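Local coordinates for fibronectin type III domain-containing protein (Simiduia agarivorans, PDB 6P2K) that probably hydrolyses xyloglucan-type beta-glucans, as a glycoside hydrolase of family 74 whose catalytic region is built from seven-bladed beta-propellers, at residues Leu422-Gln436 against Lys482-Val494. Numbering follows the deposited sequence.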
ATOM      1  N   LEU B 422     -24.946 -11.861  11.810  1.00 17.50           N
ATOM      2  CA  LEU B 422     -23.621 -11.797  12.424  1.00 17.11           C
ATOM      3  C   LEU B 422     -23.585 -10.633  13.405  1.00 16.41           C
ATOM      4  O   LEU B 422     -23.439  -9.477  13.006  1.00 16.81           O
ATOM      5  CB  LEU B 422     -22.541 -11.632  11.357  1.00 15.16           C
ATOM      6  CG  LEU B 422     -22.460 -12.657  10.221  1.00 19.11           C
ATOM      7  CD1 LEU B 422     -21.707 -12.078   9.031  1.00 15.83           C
ATOM      8  CD2 LEU B 422     -21.794 -13.943  10.691  1.00 16.39           C
ATOM      9  N   MET B 423     -23.699 -10.934  14.699  1.00 13.16           N
ATOM     10  CA  MET B 423     -23.655  -9.927  15.757  1.00 13.69           C
ATOM     11  C   MET B 423     -22.286 -10.005  16.425  1.00 16.76           C
ATOM     12  O   MET B 423     -21.956 -11.012  17.060  1.00 20.01           O
ATOM     13  CB  MET B 423     -24.779 -10.159  16.766  1.00 13.76           C
ATOM     14  CG  MET B 423     -24.877  -9.101  17.849  1.00 17.49           C
ATOM     15  SD  MET B 423     -25.405  -7.503  17.202  1.00 22.04           S
ATOM     16  CE  MET B 423     -27.050  -7.916  16.622  1.00 23.02           C
ATOM     17  N   GLU B 424     -21.489  -8.949  16.288  1.00 16.72           N
ATOM     18  CA  GLU B 424     -20.072  -9.021  16.614  1.00 18.67           C
ATOM     19  C   GLU B 424     -19.675  -7.961  17.629  1.00 19.63           C
ATOM     20  O   GLU B 424     -20.199  -6.844  17.632  1.00 17.92           O
ATOM     21  CB  GLU B 424     -19.218  -8.873  15.353  1.00 18.87           C
ATOM     22  CG  GLU B 424     -19.407 -10.021  14.373  1.00 18.23           C
ATOM     23  CD  GLU B 424     -18.594  -9.847  13.112  1.00 17.69           C
ATOM     24  OE1 GLU B 424     -19.088  -9.193  12.173  1.00 18.86           O
ATOM     25  OE2 GLU B 424     -17.457 -10.359  13.064  1.00 18.44           O
ATOM     26  N   SER B 425     -18.722  -8.325  18.484  1.00 16.61           N
ATOM     27  CA  SER B 425     -18.205  -7.450  19.525  1.00 17.34           C
ATOM     28  C   SER B 425     -16.687  -7.484  19.520  1.00 18.31           C
ATOM     29  O   SER B 425     -16.083  -8.525  19.243  1.00 18.16           O
ATOM     30  CB  SER B 425     -18.723  -7.861  20.907  1.00 17.58           C
ATOM     31  OG  SER B 425     -18.287  -6.952  21.904  1.00 17.56           O
ATOM     32  N   TRP B 426     -16.075  -6.342  19.834  1.00 17.35           N
ATOM     33  CA  TRP B 426     -14.627  -6.244  19.965  1.00 18.35           C
ATOM     34  C   TRP B 426     -14.196  -5.712  21.326  1.00 20.34           C
ATOM     35  O   TRP B 426     -13.028  -5.335  21.488  1.00 20.20           O
ATOM     36  CB  TRP B 426     -14.050  -5.375  18.844  1.00 18.57           C
ATOM     37  CG  TRP B 426     -14.408  -5.891  17.487  1.00 18.10           C
ATOM     38  CD1 TRP B 426     -13.675  -6.745  16.718  1.00 17.90           C
ATOM     39  CD2 TRP B 426     -15.606  -5.614  16.751  1.00 15.06           C
ATOM     40  NE1 TRP B 426     -14.333  -7.003  15.539  1.00 17.37           N
ATOM     41  CE2 TRP B 426     -15.522  -6.321  15.535  1.00 16.43           C
ATOM     42  CE3 TRP B 426     -16.734  -4.826  16.997  1.00 13.04           C
ATOM     43  CZ2 TRP B 426     -16.526  -6.266  14.567  1.00 16.04           C
ATOM     44  CZ3 TRP B 426     -17.731  -4.773  16.035  1.00 17.61           C
ATOM     45  CH2 TRP B 426     -17.620  -5.488  14.835  1.00 17.65           C
ATOM     46  N   ASP B 427     -15.098  -5.677  22.308  1.00 19.88           N
ATOM     47  CA  ASP B 427     -14.772  -5.281  23.677  1.00 23.05           C
ATOM     48  C   ASP B 427     -15.280  -6.315  24.676  1.00 23.05           C
ATOM     49  O   ASP B 427     -15.724  -5.982  25.778  1.00 21.24           O
ATOM     50  CB  ASP B 427     -15.321  -3.889  24.001  1.00 24.18           C
ATOM     51  CG  ASP B 427     -16.824  -3.766  23.768  1.00 26.17           C
ATOM     52  OD1 ASP B 427     -17.527  -4.797  23.683  1.00 23.86           O
ATOM     53  OD2 ASP B 427     -17.303  -2.616  23.663  1.00 24.73           O
ATOM     54  N   GLY B 428     -15.225  -7.591  24.299  1.00 23.16           N
ATOM     55  CA  GLY B 428     -15.598  -8.664  25.195  1.00 19.97           C
ATOM     56  C   GLY B 428     -17.081  -8.913  25.335  1.00 21.31           C
ATOM     57  O   GLY B 428     -17.485  -9.630  26.257  1.00 21.05           O
ATOM     58  N   GLY B 429     -17.908  -8.355  24.457  1.00 18.18           N
ATOM     59  CA  GLY B 429     -19.339  -8.562  24.522  1.00 17.93           C
ATOM     60  C   GLY B 429     -20.136  -7.438  25.145  1.00 19.76           C
ATOM     61  O   GLY B 429     -21.344  -7.603  25.353  1.00 16.22           O
ATOM     62  N   VAL B 430     -19.501  -6.306  25.455  1.00 19.23           N
ATOM     63  CA  VAL B 430     -20.232  -5.161  25.990  1.00 19.19           C
ATOM     64  C   VAL B 430     -21.012  -4.462  24.883  1.00 19.51           C
ATOM     65  O   VAL B 430     -22.220  -4.224  25.007  1.00 18.31           O
ATOM     66  CB  VAL B 430     -19.267  -4.195  26.699  1.00 20.36           C
ATOM     67  CG1 VAL B 430     -19.944  -2.857  26.960  1.00 23.10           C
ATOM     68  CG2 VAL B 430     -18.770  -4.804  28.003  1.00 20.03           C
ATOM     69  N   SER B 431     -20.341  -4.127  23.782  1.00 21.16           N
ATOM     70  CA  SER B 431     -20.956  -3.384  22.693  1.00 19.44           C
ATOM     71  C   SER B 431     -20.789  -4.152  21.391  1.00 17.70           C
ATOM     72  O   SER B 431     -19.833  -4.913  21.221  1.00 18.53           O
ATOM     73  CB  SER B 431     -20.354  -1.986  22.561  1.00 16.59           C
ATOM     74  OG  SER B 431     -19.044  -2.040  22.023  1.00 18.04           O
ATOM     75  N   TRP B 432     -21.724  -3.935  20.464  1.00 14.08           N
ATOM     76  CA  TRP B 432     -21.855  -4.792  19.295  1.00 11.45           C
ATOM     77  C   TRP B 432     -22.163  -3.986  18.041  1.00 16.37           C
ATOM     78  O   TRP B 432     -22.602  -2.834  18.096  1.00 17.47           O
ATOM     79  CB  TRP B 432     -22.968  -5.830  19.481  1.00 15.66           C
ATOM     80  CG  TRP B 432     -22.846  -6.626  20.730  1.00 17.18           C
ATOM     81  CD1 TRP B 432     -23.146  -6.218  22.001  1.00 13.14           C
ATOM     82  CD2 TRP B 432     -22.389  -7.976  20.836  1.00 17.81           C
ATOM     83  NE1 TRP B 432     -22.896  -7.234  22.891  1.00 16.35           N
ATOM     84  CE2 TRP B 432     -22.436  -8.326  22.201  1.00 18.50           C
ATOM     85  CE3 TRP B 432     -21.943  -8.925  19.909  1.00 15.82           C
ATOM     86  CZ2 TRP B 432     -22.056  -9.583  22.661  1.00 15.40           C
ATOM     87  CZ3 TRP B 432     -21.562 -10.176  20.371  1.00 18.52           C
ATOM     88  CH2 TRP B 432     -21.622 -10.492  21.733  1.00 16.63           C
ATOM     89  N   SER B 433     -21.946  -4.640  16.901  1.00 16.67           N
ATOM     90  CA  SER B 433     -22.385  -4.170  15.598  1.00 17.22           C
ATOM     91  C   SER B 433     -22.731  -5.389  14.755  1.00 20.04           C
ATOM     92  O   SER B 433     -22.040  -6.408  14.820  1.00 20.38           O
ATOM     93  CB  SER B 433     -21.308  -3.333  14.894  1.00 17.74           C
ATOM     94  OG  SER B 433     -21.720  -2.983  13.581  1.00 18.08           O
ATOM     95  N   ASN B 434     -23.807  -5.290  13.975  1.00 20.71           N
ATOM     96  CA  ASN B 434     -24.129  -6.330  13.004  1.00 19.71           C
ATOM     97  C   ASN B 434     -24.180  -5.774  11.585  1.00 18.27           C
ATOM     98  O   ASN B 434     -24.739  -6.415  10.689  1.00 18.15           O
ATOM     99  CB  ASN B 434     -25.439  -7.039  13.373  1.00 15.81           C
ATOM    100  CG  ASN B 434     -26.685  -6.243  13.000  1.00 16.42           C
ATOM    101  OD1 ASN B 434     -26.665  -5.018  12.907  1.00 13.61           O
ATOM    102  ND2 ASN B 434     -27.783  -6.954  12.779  1.00 13.84           N
ATOM    103  N   MET B 435     -23.582  -4.597  11.363  1.00 19.56           N
ATOM    104  CA  MET B 435     -23.661  -3.947  10.058  1.00 18.95           C
ATOM    105  C   MET B 435     -22.997  -4.774   8.964  1.00 17.79           C
ATOM    106  O   MET B 435     -23.407  -4.699   7.800  1.00 18.04           O
ATOM    107  CB  MET B 435     -23.025  -2.556  10.125  1.00 17.70           C
ATOM    108  CG  MET B 435     -23.769  -1.554  11.003  1.00 19.58           C
ATOM    109  SD  MET B 435     -25.467  -1.221  10.477  1.00 20.44           S
ATOM    110  CE  MET B 435     -25.196  -0.517   8.852  1.00 20.93           C
ATOM    111  N   GLN B 436     -21.979  -5.570   9.306  1.00 14.19           N
ATOM    112  CA  GLN B 436     -21.264  -6.331   8.286  1.00 14.16           C
ATOM    113  C   GLN B 436     -22.084  -7.476   7.704  1.00 17.89           C
ATOM    114  O   GLN B 436     -21.659  -8.061   6.702  1.00 18.11           O
ATOM    115  CB  GLN B 436     -19.939  -6.864   8.846  1.00 14.39           C
ATOM    116  CG  GLN B 436     -18.916  -5.766   9.143  1.00 19.01           C
ATOM    117  CD  GLN B 436     -17.487  -6.285   9.286  1.00 24.39           C
ATOM    118  OE1 GLN B 436     -17.222  -7.480   9.148  1.00 20.11           O
ATOM    119  NE2 GLN B 436     -16.557  -5.375   9.564  1.00 27.95           N
ATOM    120  N   LYS B 482     -13.606 -15.131   8.781  1.00 18.06           N
ATOM    121  CA  LYS B 482     -13.057 -13.812   9.092  1.00 21.35           C
ATOM    122  C   LYS B 482     -11.734 -13.996   9.822  1.00 21.17           C
ATOM    123  O   LYS B 482     -11.712 -14.446  10.973  1.00 19.33           O
ATOM    124  CB  LYS B 482     -14.018 -12.974   9.937  1.00 22.09           C
ATOM    125  CG  LYS B 482     -13.326 -11.785  10.614  1.00 20.43           C
ATOM    126  CD  LYS B 482     -14.297 -10.901  11.376  1.00 18.64           C
ATOM    127  CE  LYS B 482     -15.139 -10.062  10.425  1.00 19.43           C
ATOM    128  NZ  LYS B 482     -16.066  -9.145  11.157  1.00 15.34           N
ATOM    129  N   ARG B 483     -10.638 -13.643   9.158  1.00 19.42           N
ATOM    130  CA  ARG B 483      -9.335 -13.682   9.802  1.00 20.21           C
ATOM    131  C   ARG B 483      -9.227 -12.546  10.810  1.00 20.27           C
ATOM    132  O   ARG B 483      -9.462 -11.381  10.476  1.00 18.37           O
ATOM    133  CB  ARG B 483      -8.226 -13.585   8.757  1.00 22.38           C
ATOM    134  CG  ARG B 483      -8.034 -14.862   7.959  1.00 25.57           C
ATOM    135  CD  ARG B 483      -7.231 -14.610   6.693  1.00 34.02           C
ATOM    136  NE  ARG B 483      -8.049 -14.012   5.640  1.00 37.90           N
ATOM    137  CZ  ARG B 483      -7.717 -14.002   4.353  1.00 37.24           C
ATOM    138  NH1 ARG B 483      -6.581 -14.567   3.959  1.00 28.80           N
ATOM    139  NH2 ARG B 483      -8.523 -13.435   3.462  1.00 36.56           N
ATOM    140  N   LEU B 484      -8.890 -12.888  12.052  1.00 20.53           N
ATOM    141  CA  LEU B 484      -8.790 -11.900  13.125  1.00 23.05           C
ATOM    142  C   LEU B 484      -7.378 -11.315  13.150  1.00 26.17           C
ATOM    143  O   LEU B 484      -6.602 -11.492  14.092  1.00 26.13           O
ATOM    144  CB  LEU B 484      -9.176 -12.527  14.459  1.00 19.61           C
ATOM    145  CG  LEU B 484     -10.618 -13.040  14.528  1.00 18.98           C
ATOM    146  CD1 LEU B 484     -10.852 -13.847  15.800  1.00 17.37           C
ATOM    147  CD2 LEU B 484     -11.605 -11.882  14.432  1.00 12.08           C
ATOM    148  N   ASN B 485      -7.057 -10.604  12.065  1.00 23.52           N
ATOM    149  CA  ASN B 485      -5.743  -9.980  11.949  1.00 24.92           C
ATOM    150  C   ASN B 485      -5.541  -8.913  13.016  1.00 24.81           C
ATOM    151  O   ASN B 485      -4.445  -8.775  13.568  1.00 25.56           O
ATOM    152  CB  ASN B 485      -5.571  -9.374  10.556  1.00 25.14           C
ATOM    153  CG  ASN B 485      -5.499 -10.424   9.466  1.00 26.42           C
ATOM    154  OD1 ASN B 485      -4.727 -11.378   9.558  1.00 26.97           O
ATOM    155  ND2 ASN B 485      -6.307 -10.256   8.426  1.00 25.79           N
ATOM    156  N   THR B 486      -6.588  -8.145  13.319  1.00 25.00           N
ATOM    157  CA  THR B 486      -6.484  -7.047  14.266  1.00 21.99           C
ATOM    158  C   THR B 486      -7.439  -7.157  15.444  1.00 22.12           C
ATOM    159  O   THR B 486      -7.334  -6.346  16.370  1.00 27.22           O
ATOM    160  CB  THR B 486      -6.727  -5.701  13.564  1.00 25.78           C
ATOM    161  OG1 THR B 486      -8.051  -5.673  13.013  1.00 25.03           O
ATOM    162  CG2 THR B 486      -5.711  -5.478  12.454  1.00 28.37           C
ATOM    163  N   HIS B 487      -8.351  -8.131  15.448  1.00 18.14           N
ATOM    164  CA  HIS B 487      -9.402  -8.218  16.462  1.00 20.34           C
ATOM    165  C   HIS B 487     -10.130  -6.881  16.580  1.00 23.71           C
ATOM    166  O   HIS B 487     -10.312  -6.326  17.666  1.00 20.95           O
ATOM    167  CB  HIS B 487      -8.834  -8.665  17.812  1.00 19.60           C
ATOM    168  CG  HIS B 487      -8.322 -10.072  17.815  1.00 23.60           C
ATOM    169  ND1 HIS B 487      -7.108 -10.424  17.263  1.00 24.50           N
ATOM    170  CD2 HIS B 487      -8.862 -11.218  18.295  1.00 24.53           C
ATOM    171  CE1 HIS B 487      -6.921 -11.725  17.406  1.00 23.59           C
ATOM    172  NE2 HIS B 487      -7.970 -12.230  18.031  1.00 25.03           N
ATOM    173  N   SER B 488     -10.531  -6.356  15.430  1.00 23.46           N
ATOM    174  CA  SER B 488     -11.088  -5.015  15.331  1.00 22.49           C
ATOM    175  C   SER B 488     -12.114  -5.018  14.213  1.00 22.83           C
ATOM    176  O   SER B 488     -12.172  -5.962  13.415  1.00 21.51           O
ATOM    177  CB  SER B 488      -9.989  -3.979  15.064  1.00 20.76           C
ATOM    178  OG  SER B 488      -9.908  -3.686  13.684  1.00 24.83           O
ATOM    179  N   PRO B 489     -12.957  -3.982  14.134  1.00 23.44           N
ATOM    180  CA  PRO B 489     -13.907  -3.896  13.010  1.00 23.18           C
ATOM    181  C   PRO B 489     -13.244  -3.865  11.642  1.00 20.34           C
ATOM    182  O   PRO B 489     -13.948  -4.015  10.636  1.00 18.80           O
ATOM    183  CB  PRO B 489     -14.666  -2.593  13.293  1.00 25.08           C
ATOM    184  CG  PRO B 489     -14.600  -2.446  14.771  1.00 24.56           C
ATOM    185  CD  PRO B 489     -13.241  -2.969  15.166  1.00 23.52           C
ATOM    186  N   ALA B 490     -11.924  -3.684  11.567  1.00 21.28           N
ATOM    187  CA  ALA B 490     -11.251  -3.691  10.275  1.00 22.02           C
ATOM    188  C   ALA B 490     -11.205  -5.081   9.648  1.00 19.54           C
ATOM    189  O   ALA B 490     -11.059  -5.185   8.426  1.00 21.72           O
ATOM    190  CB  ALA B 490      -9.834  -3.130  10.413  1.00 22.18           C
ATOM    191  N   ASP B 491     -11.324  -6.142  10.445  1.00 15.18           N
ATOM    192  CA  ASP B 491     -11.361  -7.489   9.889  1.00 16.90           C
ATOM    193  C   ASP B 491     -12.627  -7.680   9.056  1.00 18.15           C
ATOM    194  O   ASP B 491     -13.664  -7.068   9.320  1.00 16.09           O
ATOM    195  CB  ASP B 491     -11.300  -8.535  11.003  1.00 12.59           C
ATOM    196  CG  ASP B 491     -10.053  -8.407  11.864  1.00 24.47           C
ATOM    197  OD1 ASP B 491      -9.004  -7.963  11.349  1.00 21.76           O
ATOM    198  OD2 ASP B 491     -10.123  -8.760  13.061  1.00 22.50           O
ATOM    199  N   GLN B 492     -12.537  -8.552   8.047  1.00 18.38           N
ATOM    200  CA  GLN B 492     -13.592  -8.700   7.052  1.00 21.30           C
ATOM    201  C   GLN B 492     -13.975 -10.163   6.847  1.00 20.97           C
ATOM    202  O   GLN B 492     -13.161 -11.073   7.032  1.00 20.38           O
ATOM    203  CB  GLN B 492     -13.169  -8.101   5.700  1.00 19.79           C
ATOM    204  CG  GLN B 492     -12.904  -6.609   5.738  1.00 20.75           C
ATOM    205  CD  GLN B 492     -14.137  -5.817   6.125  1.00 26.42           C
ATOM    206  OE1 GLN B 492     -15.233  -6.070   5.623  1.00 28.78           O
ATOM    207  NE2 GLN B 492     -13.966  -4.857   7.031  1.00 26.08           N
ATOM    208  N   TRP B 493     -15.228 -10.369   6.433  1.00 17.82           N
ATOM    209  CA  TRP B 493     -15.749 -11.682   6.077  1.00 18.22           C
ATOM    210  C   TRP B 493     -15.507 -11.978   4.602  1.00 19.01           C
ATOM    211  O   TRP B 493     -15.637 -11.092   3.754  1.00 20.67           O
ATOM    212  CB  TRP B 493     -17.253 -11.764   6.353  1.00 13.96           C
ATOM    213  CG  TRP B 493     -17.619 -11.756   7.799  1.00 17.33           C
ATOM    214  CD1 TRP B 493     -18.110 -10.701   8.520  1.00 16.36           C
ATOM    215  CD2 TRP B 493     -17.532 -12.859   8.707  1.00 15.12           C
ATOM    216  NE1 TRP B 493     -18.329 -11.084   9.823  1.00 15.62           N
ATOM    217  CE2 TRP B 493     -17.982 -12.404   9.963  1.00 15.12           C
ATOM    218  CE3 TRP B 493     -17.115 -14.190   8.580  1.00 17.67           C
ATOM    219  CZ2 TRP B 493     -18.022 -13.229  11.083  1.00 17.69           C
ATOM    220  CZ3 TRP B 493     -17.160 -15.009   9.694  1.00 14.83           C
ATOM    221  CH2 TRP B 493     -17.612 -14.527  10.928  1.00 15.87           C
ATOM    222  N   VAL B 494     -15.174 -13.233   4.301  1.00 17.02           N
ATOM    223  CA  VAL B 494     -15.147 -13.738   2.934  1.00 15.79           C
ATOM    224  C   VAL B 494     -15.856 -15.086   2.912  1.00 16.57           C
ATOM    225  O   VAL B 494     -15.782 -15.852   3.878  1.00 16.86           O
ATOM    226  CB  VAL B 494     -13.710 -13.870   2.385  1.00 19.93           C
ATOM    227  CG1 VAL B 494     -13.035 -12.507   2.310  1.00 17.60           C
ATOM    228  CG2 VAL B 494     -12.887 -14.835   3.230  1.00 23.71           C
TER
HETATM  229  O   HOH W   1     -12.713  -8.798  14.257  1.00 19.32           O
HETATM  230  O   HOH W   2     -17.026  -7.986   6.260  1.00 17.48           O
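A chi1 of 163° turns the K482 chain away from its backbone N, and a bend at chi3 carries NZ between E424 and Q436, whose side chains reach it as extended arms. K482 NZ forms a salt bridge with E424 OE2 at 2.7 Å, on the syn side of the carboxylate and little out of its plane, and donates a second hydrogen bond to Q436 OE1 at 2.9 Å, from above the amide plane. The other carboxylate oxygen, E424 OE1, takes the indole N-H of W493 at 3.1 Å in a nearly straight bond (170°) that lies in the ring plane of the tryptophan but approaches from above that of the carboxylate. Y412 OH also bonds OE2, so this buried acid is held by three side chains, an environment likely to favour its ionised form. The W493 ring is sandwiched, with K482 CB over one face and L422 CD1 over the other, the latter a CH-pi contact 3.8 Å from the centroid of the five-membered ring. Here two neighbouring antiparallel blades of a propeller meet: strand 421-425 belongs to one, strands 478-483 and 493-496 to the next. Further along, P489, the second residue of the type I turn from S488 to D491, lays CG over the six-membered ring of W426, 3.8 Å from its centroid and almost on the normal. That indole's NE1-H donates to a water in the ring plane that is also hydrogen-bonded to D491 OD2. A leucine in place of W426 would probably deprive P489 of its flat seat and this water of its indole donor. A second water bridges Q436 OE1, Q492 OE1 and the backbone N of W493, while Q436 NE2 makes a weak bond to D491 O.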